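Local coordinates for protein macrolide 2'-phosphotransferase MphH (Brachybacterium faecium, PDB 5UXD) that binds the macrolide antibiotic azithromycin and probably confers resistance by phosphorylating macrolides on their 2'-hydroxyl, as a phosphotransferase of kinase-like fold, at residues Gln159-Val164 and Ala173-Trp178; Leu69-Pro74 and Ala137-Ala142. All coordinates share one frame; numbering follows the deposited sequence.

Contacts 1 and 2 lie in different regions of a two-lobed, kinase-like chain, with centres 33 Å apart and nearest atoms about 19 Å apart, without touching. Contact 2 (69-74 with 137-142) joins helix 59-72 of the N-terminal lobe to the short helix 137-141 of the C-terminal lobe. Contact 1 (159-164 with 173-178) follows it in the chain, in the helical part of the C-terminal lobe, its centre about 23 Å from that of the chain. Neither holds an annotated site residue. Contact 1 approaches a bound azithromycin indirectly: the side chain of W178 is about 10 Å away and packs on P271 and L272 of helix 270-281, whose A270, G273, Y274 and Y277 line the drug pocket.

Contact 1: residues Gln159-Val164 and Ala173-Trp178; sequences QDLARV and ALRERW
L161 carries this contact from its side of the helix pair, meeting W178 and R175 with one and the same methyl. Its CD1 comes to 4.2 Å from W178 CE3, and it does so at the edge of the indole, near the ring plane, not over a face. The same CD1 is 4.3 Å from R175 NH1, but the approach to the guanidinium is oblique. Two torsions explain the reach: with CG anti to the backbone N (chi1 174°) the branch point is sent toward segment 173-178, and chi2 (58°) then sets where CD1 lies, in a buried setting.

The W178 indole has partners on its own helix and beyond it. The carbonyl O of L174 lies 3.1 Å above one face of the indole, offset toward the rim, and also accepts the W178 backbone N at 3.0 Å in the helical pattern. The indole N-H is taken by S268 OG, which pins the ring's rotation and satisfies a buried polar group.

The two segments belong to consecutive helices, 150-167 and 172-183, which a short loop turns into a helical hairpin of the C-terminal lobe, as expected in an aminoglycoside-phosphotransferase-like kinase fold. The backbones are well apart, L161 CA and W178 CA being 8.2 Å from each other, and only 155 Å² is buried in total, so side-chain length spans the gap. V164 also points inward but reaches L272 and L294 of other helices, while W178 packs on P271, L272 and L294.

R175 borders the apolar patch. Its chain leaves the helix extended, then kinks at chi3 (-72°), and this bend brings the guanidinium back beside the leucine methyl; I170, in the connecting loop, touches the same side chain.

Contact 2: residues Leu69-Pro74 and Ala137-Ala142; sequences LAMLAP and AEAAAA
M71 and A139 make the apolar part of the contact: the terminal methyl CE of the methionine lies 4.2 Å from the A139 CB. Both side chains leave their backbones toward the opposite segment. The sulfur approaches a different residue, with M71 SD 4.4 Å from A140 CA, and passes loosely by the backbone there while its methyl goes to A139. Only 85 Å² is buried in all, and M71 contributes about half of it. The small alanine side chains let the helix come up to the thioether, with M71 CA and A140 CA 7.7 Å apart.

The conformation of M71 is unusual. Its CG sits between the backbone N and the carbonyl carbon (chi1 72°), and the chain then bends twice, ending with chi3 at 4°. That nearly eclipsed torsion turns CE back over CB, the two being 2.9 Å apart, a strained shape whose exact geometry should be read with some caution.

Polar interactions run within each segment and to close neighbours, none between the segments. On the alanine side, A141 N bonds to A137 O at 2.9 Å and A142 N to E138 O at 3.2 Å; D136 OD2 accepts the A139 N-H, and T143 OG1 pairs with A140 O. On the methionine side, A73 N reaches L69 O at 3.2 Å.

The contact bridges the two lobes of the kinase-like fold. On another flank L69 packs on W83 and W217, and L72 on V135 and W217; W217 follows D216, which binds magnesium in another structure of this protein. Helix 59-72, after strand 47-53 of the N-terminal sheet, thus meets the short helix 137-141, which comes after helix 119-133, beside the loops that carry W83, V135 and W217.

Contact 1: residues Gln159-Val164 and Ala173-Trp178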
ATOM      1  N   GLN A 159     -17.149   7.207 -12.513  1.00 20.40           N
ATOM      2  CA  GLN A 159     -17.316   8.521 -11.905  1.00 22.62           C
ATOM      3  C   GLN A 159     -15.996   9.280 -11.881  1.00 21.60           C
ATOM      4  O   GLN A 159     -15.967  10.496 -12.106  1.00 22.74           O
ATOM      5  CB  GLN A 159     -17.881   8.367 -10.496  1.00 21.61           C
ATOM      6  CG  GLN A 159     -17.942   9.645  -9.703  1.00 33.92           C
ATOM      7  CD  GLN A 159     -19.026   9.606  -8.645  1.00 41.92           C
ATOM      8  OE1 GLN A 159     -18.741   9.548  -7.449  1.00 55.53           O
ATOM      9  NE2 GLN A 159     -20.280   9.624  -9.082  1.00 51.22           N
ATOM     10  N   ASP A 160     -14.926   8.557 -11.539  1.00 23.64           N
ATOM     11  CA  ASP A 160     -13.603   9.162 -11.433  1.00 19.07           C
ATOM     12  C   ASP A 160     -13.153   9.725 -12.770  1.00 19.45           C
ATOM     13  O   ASP A 160     -12.622  10.839 -12.842  1.00 20.61           O
ATOM     14  CB  ASP A 160     -12.592   8.133 -10.924  1.00 20.71           C
ATOM     15  CG  ASP A 160     -12.769   7.799  -9.438  1.00 24.92           C
ATOM     16  OD1 ASP A 160     -13.574   8.460  -8.755  1.00 24.19           O
ATOM     17  OD2 ASP A 160     -12.091   6.866  -8.954  1.00 22.31           O
ATOM     18  N   LEU A 161     -13.336   8.955 -13.845  1.00 18.18           N
ATOM     19  CA  LEU A 161     -13.024   9.463 -15.175  1.00 14.86           C
ATOM     20  C   LEU A 161     -13.827  10.720 -15.478  1.00 22.71           C
ATOM     21  O   LEU A 161     -13.304  11.679 -16.055  1.00 20.17           O
ATOM     22  CB  LEU A 161     -13.290   8.384 -16.228  1.00 18.37           C
ATOM     23  CG  LEU A 161     -13.136   8.811 -17.691  1.00 20.02           C
ATOM     24  CD1 LEU A 161     -11.732   9.340 -17.940  1.00 21.33           C
ATOM     25  CD2 LEU A 161     -13.456   7.662 -18.634  1.00 17.44           C
ATOM     26  N   ALA A 162     -15.111  10.735 -15.100  1.00 21.98           N
ATOM     27  CA  ALA A 162     -15.932  11.896 -15.413  1.00 27.71           C
ATOM     28  C   ALA A 162     -15.492  13.108 -14.605  1.00 24.49           C
ATOM     29  O   ALA A 162     -15.412  14.221 -15.136  1.00 25.85           O
ATOM     30  CB  ALA A 162     -17.408  11.583 -15.160  1.00 27.67           C
ATOM     31  N   ARG A 163     -15.201  12.911 -13.323  1.00 25.15           N
ATOM     32  CA  ARG A 163     -14.795  14.031 -12.487  1.00 23.41           C
ATOM     33  C   ARG A 163     -13.451  14.593 -12.932  1.00 21.76           C
ATOM     34  O   ARG A 163     -13.295  15.815 -13.039  1.00 26.44           O
ATOM     35  CB  ARG A 163     -14.753  13.599 -11.025  1.00 28.56           C
ATOM     36  CG  ARG A 163     -16.131  13.433 -10.431  1.00 41.06           C
ATOM     37  CD  ARG A 163     -16.087  12.968  -8.991  1.00 52.06           C
ATOM     38  NE  ARG A 163     -17.412  13.067  -8.385  1.00 57.14           N
ATOM     39  CZ  ARG A 163     -17.729  12.576  -7.193  1.00 62.58           C
ATOM     40  NH1 ARG A 163     -16.814  11.940  -6.471  1.00 47.95           N
ATOM     41  NH2 ARG A 163     -18.966  12.718  -6.725  1.00 62.51           N
ATOM     42  N   VAL A 164     -12.477  13.719 -13.211  1.00 21.77           N
ATOM     43  CA  VAL A 164     -11.164  14.186 -13.655  1.00 18.12           C
ATOM     44  C   VAL A 164     -11.289  14.864 -15.009  1.00 19.93           C
ATOM     45  O   VAL A 164     -10.756  15.955 -15.221  1.00 26.34           O
ATOM     46  CB  VAL A 164     -10.156  13.018 -13.686  1.00 15.75           C
ATOM     47  CG1 VAL A 164      -8.817  13.458 -14.322  1.00 18.20           C
ATOM     48  CG2 VAL A 164      -9.913  12.482 -12.286  1.00 20.71           C
ATOM     49  N   ALA A 173      -6.225   9.831 -26.743  1.00 24.14           N
ATOM     50  CA  ALA A 173      -5.701   8.466 -26.753  1.00 18.08           C
ATOM     51  C   ALA A 173      -5.845   7.794 -25.391  1.00 20.35           C
ATOM     52  O   ALA A 173      -6.129   6.595 -25.314  1.00 16.22           O
ATOM     53  CB  ALA A 173      -4.242   8.463 -27.202  1.00 26.99           C
ATOM     54  N   LEU A 174      -5.650   8.548 -24.300  1.00 17.59           N
ATOM     55  CA  LEU A 174      -5.862   7.984 -22.967  1.00 19.06           C
ATOM     56  C   LEU A 174      -7.338   7.848 -22.632  1.00 14.68           C
ATOM     57  O   LEU A 174      -7.753   6.846 -22.040  1.00 18.26           O
ATOM     58  CB  LEU A 174      -5.177   8.838 -21.909  1.00 18.12           C
ATOM     59  CG  LEU A 174      -3.662   8.782 -21.985  1.00 15.21           C
ATOM     60  CD1 LEU A 174      -3.069   9.784 -21.016  1.00 20.40           C
ATOM     61  CD2 LEU A 174      -3.169   7.359 -21.695  1.00 20.46           C
ATOM     62  N   ARG A 175      -8.145   8.855 -22.963  1.00 17.68           N
ATOM     63  CA  ARG A 175      -9.569   8.753 -22.672  1.00 22.64           C
ATOM     64  C   ARG A 175     -10.190   7.559 -23.392  1.00 24.86           C
ATOM     65  O   ARG A 175     -10.964   6.797 -22.798  1.00 20.32           O
ATOM     66  CB  ARG A 175     -10.284  10.048 -23.057  1.00 23.12           C
ATOM     67  CG  ARG A 175     -11.782   9.979 -22.856  1.00 30.08           C
ATOM     68  CD  ARG A 175     -12.490  11.213 -23.406  1.00 44.34           C
ATOM     69  NE  ARG A 175     -12.246  12.405 -22.595  1.00 43.37           N
ATOM     70  CZ  ARG A 175     -12.833  12.655 -21.425  1.00 49.76           C
ATOM     71  NH1 ARG A 175     -13.695  11.790 -20.902  1.00 50.59           N
ATOM     72  NH2 ARG A 175     -12.546  13.772 -20.767  1.00 40.67           N
ATOM     73  N   GLU A 176      -9.841   7.361 -24.662  1.00 18.96           N
ATOM     74  CA  GLU A 176     -10.441   6.267 -25.419  1.00 20.86           C
ATOM     75  C   GLU A 176     -10.001   4.908 -24.879  1.00 18.66           C
ATOM     76  O   GLU A 176     -10.816   3.991 -24.762  1.00 17.96           O
ATOM     77  CB  GLU A 176     -10.104   6.425 -26.900  1.00 19.39           C
ATOM     78  CG  GLU A 176     -10.744   7.672 -27.482  1.00 24.02           C
ATOM     79  CD  GLU A 176     -10.199   8.067 -28.844  1.00 38.26           C
ATOM     80  OE1 GLU A 176     -10.648   9.109 -29.365  1.00 40.38           O
ATOM     81  OE2 GLU A 176      -9.342   7.345 -29.399  1.00 34.62           O
ATOM     82  N   ARG A 177      -8.717   4.762 -24.539  1.00 15.41           N
ATOM     83  CA  ARG A 177      -8.269   3.532 -23.887  1.00 10.93           C
ATOM     84  C   ARG A 177      -9.096   3.237 -22.647  1.00 18.84           C
ATOM     85  O   ARG A 177      -9.576   2.112 -22.450  1.00 15.73           O
ATOM     86  CB  ARG A 177      -6.799   3.634 -23.492  1.00 14.90           C
ATOM     87  CG  ARG A 177      -6.253   2.277 -23.083  1.00 13.40           C
ATOM     88  CD  ARG A 177      -4.807   2.330 -22.645  1.00 13.36           C
ATOM     89  NE  ARG A 177      -4.381   1.033 -22.135  1.00 13.76           N
ATOM     90  CZ  ARG A 177      -3.125   0.722 -21.825  1.00 15.70           C
ATOM     91  NH1 ARG A 177      -2.166   1.629 -21.978  1.00 16.69           N
ATOM     92  NH2 ARG A 177      -2.816  -0.484 -21.363  1.00 17.28           N
ATOM     93  N   TRP A 178      -9.255   4.240 -21.777  1.00 14.93           N
ATOM     94  CA  TRP A 178      -9.908   3.985 -20.494  1.00 15.01           C
ATOM     95  C   TRP A 178     -11.400   3.735 -20.666  1.00 15.32           C
ATOM     96  O   TRP A 178     -11.983   2.938 -19.919  1.00 14.62           O
ATOM     97  CB  TRP A 178      -9.638   5.150 -19.546  1.00 14.91           C
ATOM     98  CG  TRP A 178      -8.171   5.285 -19.257  1.00 17.05           C
ATOM     99  CD1 TRP A 178      -7.232   4.282 -19.288  1.00 18.07           C
ATOM    100  CD2 TRP A 178      -7.471   6.480 -18.889  1.00 17.90           C
ATOM    101  NE1 TRP A 178      -5.991   4.794 -18.975  1.00 14.47           N
ATOM    102  CE2 TRP A 178      -6.114   6.138 -18.722  1.00 13.85           C
ATOM    103  CE3 TRP A 178      -7.861   7.813 -18.701  1.00 18.11           C
ATOM    104  CZ2 TRP A 178      -5.146   7.079 -18.362  1.00 16.19           C
ATOM    105  CZ3 TRP A 178      -6.901   8.743 -18.342  1.00 18.34           C
ATOM    106  CH2 TRP A 178      -5.558   8.377 -18.190  1.00 16.12           C
TER

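Contact 2: residues Leu69-Pro74 and Ala137-Ala142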
ATOM      1  N   LEU A  69      -5.142  -3.422  11.648  1.00 19.90           N
ATOM      2  CA  LEU A  69      -4.017  -4.270  12.035  1.00 18.23           C
ATOM      3  C   LEU A  69      -4.395  -5.227  13.162  1.00 16.43           C
ATOM      4  O   LEU A  69      -3.968  -6.389  13.173  1.00 17.47           O
ATOM      5  CB  LEU A  69      -2.830  -3.399  12.455  1.00 20.04           C
ATOM      6  CG  LEU A  69      -2.113  -2.644  11.336  1.00 23.71           C
ATOM      7  CD1 LEU A  69      -1.086  -1.662  11.918  1.00 19.01           C
ATOM      8  CD2 LEU A  69      -1.455  -3.648  10.403  1.00 23.76           C
ATOM      9  N   ALA A  70      -5.183  -4.753  14.128  1.00 19.60           N
ATOM     10  CA  ALA A  70      -5.561  -5.605  15.252  1.00 22.69           C
ATOM     11  C   ALA A  70      -6.402  -6.793  14.800  1.00 26.40           C
ATOM     12  O   ALA A  70      -6.180  -7.926  15.245  1.00 27.71           O
ATOM     13  CB  ALA A  70      -6.317  -4.787  16.295  1.00 27.54           C
ATOM     14  N   MET A  71      -7.368  -6.570  13.923  1.00 21.43           N
ATOM     15  CA  MET A  71      -8.213  -7.667  13.483  1.00 25.25           C
ATOM     16  C   MET A  71      -7.577  -8.573  12.449  1.00 20.48           C
ATOM     17  O   MET A  71      -7.972  -9.717  12.311  1.00 22.44           O
ATOM     18  CB  MET A  71      -9.525  -7.141  12.888  1.00 27.14           C
ATOM     19  CG  MET A  71      -9.384  -6.472  11.531  1.00 34.69           C
ATOM     20  SD  MET A  71      -9.768  -7.501  10.087  1.00 31.04           S
ATOM     21  CE  MET A  71     -10.325  -8.995  10.867  1.00 33.97           C
ATOM     22  N   LEU A  72      -6.560  -8.074  11.763  1.00 21.04           N
ATOM     23  CA  LEU A  72      -5.997  -8.803  10.630  1.00 18.32           C
ATOM     24  C   LEU A  72      -4.892  -9.770  11.044  1.00 20.09           C
ATOM     25  O   LEU A  72      -4.806 -10.875  10.498  1.00 20.44           O
ATOM     26  CB  LEU A  72      -5.474  -7.808   9.591  1.00 20.78           C
ATOM     27  CG  LEU A  72      -4.774  -8.291   8.330  1.00 27.62           C
ATOM     28  CD1 LEU A  72      -5.677  -9.230   7.534  1.00 29.58           C
ATOM     29  CD2 LEU A  72      -4.376  -7.068   7.511  1.00 27.02           C
ATOM     30  N   ALA A  73      -4.075  -9.386  12.022  1.00 22.95           N
ATOM     31  CA  ALA A  73      -2.907 -10.186  12.392  1.00 19.91           C
ATOM     32  C   ALA A  73      -3.201 -11.663  12.664  1.00 25.11           C
ATOM     33  O   ALA A  73      -2.418 -12.508  12.196  1.00 23.69           O
ATOM     34  CB  ALA A  73      -2.223  -9.540  13.607  1.00 21.40           C
ATOM     35  N   PRO A  74      -4.264 -12.049  13.382  1.00 21.85           N
ATOM     36  CA  PRO A  74      -4.513 -13.488  13.590  1.00 22.15           C
ATOM     37  C   PRO A  74      -4.789 -14.266  12.317  1.00 31.25           C
ATOM     38  O   PRO A  74      -4.664 -15.498  12.332  1.00 33.29           O
ATOM     39  CB  PRO A  74      -5.739 -13.505  14.514  1.00 29.41           C
ATOM     40  CG  PRO A  74      -5.755 -12.181  15.159  1.00 34.78           C
ATOM     41  CD  PRO A  74      -5.220 -11.227  14.145  1.00 25.05           C
ATOM     42  N   ALA A 137     -15.163 -10.151   5.374  1.00 28.75           N
ATOM     43  CA  ALA A 137     -15.318  -8.794   4.852  1.00 26.32           C
ATOM     44  C   ALA A 137     -16.173  -7.924   5.765  1.00 25.03           C
ATOM     45  O   ALA A 137     -15.996  -6.703   5.792  1.00 25.40           O
ATOM     46  CB  ALA A 137     -15.905  -8.836   3.441  1.00 33.34           C
ATOM     47  N   GLU A 138     -17.084  -8.522   6.532  1.00 27.69           N
ATOM     48  CA  GLU A 138     -17.884  -7.723   7.456  1.00 32.45           C
ATOM     49  C   GLU A 138     -17.050  -7.244   8.635  1.00 33.13           C
ATOM     50  O   GLU A 138     -17.200  -6.102   9.086  1.00 29.87           O
ATOM     51  CB  GLU A 138     -19.099  -8.518   7.926  1.00 41.48           C
ATOM     52  CG  GLU A 138     -20.054  -8.877   6.796  1.00 48.72           C
ATOM     53  CD  GLU A 138     -20.538  -7.670   5.995  1.00 61.63           C
ATOM     54  OE1 GLU A 138     -20.937  -7.866   4.824  1.00 67.03           O
ATOM     55  OE2 GLU A 138     -20.544  -6.535   6.526  1.00 59.01           O
ATOM     56  N   ALA A 139     -16.154  -8.097   9.144  1.00 26.96           N
ATOM     57  CA  ALA A 139     -15.229  -7.651  10.171  1.00 27.19           C
ATOM     58  C   ALA A 139     -14.239  -6.640   9.614  1.00 23.56           C
ATOM     59  O   ALA A 139     -13.836  -5.720  10.329  1.00 25.75           O
ATOM     60  CB  ALA A 139     -14.490  -8.845  10.778  1.00 31.68           C
ATOM     61  N   ALA A 140     -13.853  -6.779   8.344  1.00 24.35           N
ATOM     62  CA  ALA A 140     -13.015  -5.756   7.723  1.00 22.81           C
ATOM     63  C   ALA A 140     -13.726  -4.408   7.721  1.00 21.76           C
ATOM     64  O   ALA A 140     -13.137  -3.384   8.088  1.00 24.03           O
ATOM     65  CB  ALA A 140     -12.639  -6.172   6.301  1.00 27.29           C
ATOM     66  N   ALA A 141     -15.016  -4.400   7.351  1.00 21.62           N
ATOM     67  CA  ALA A 141     -15.759  -3.145   7.243  1.00 21.41           C
ATOM     68  C   ALA A 141     -15.886  -2.434   8.585  1.00 20.26           C
ATOM     69  O   ALA A 141     -15.927  -1.197   8.630  1.00 23.88           O
ATOM     70  CB  ALA A 141     -17.155  -3.404   6.666  1.00 24.65           C
ATOM     71  N   ALA A 142     -15.971  -3.187   9.688  1.00 21.33           N
ATOM     72  CA  ALA A 142     -16.150  -2.560  10.997  1.00 27.72           C
ATOM     73  C   ALA A 142     -14.966  -1.685  11.398  1.00 32.91           C
ATOM     74  O   ALA A 142     -15.115  -0.842  12.287  1.00 23.61           O
ATOM     75  CB  ALA A 142     -16.399  -3.623  12.074  1.00 19.70           C
TER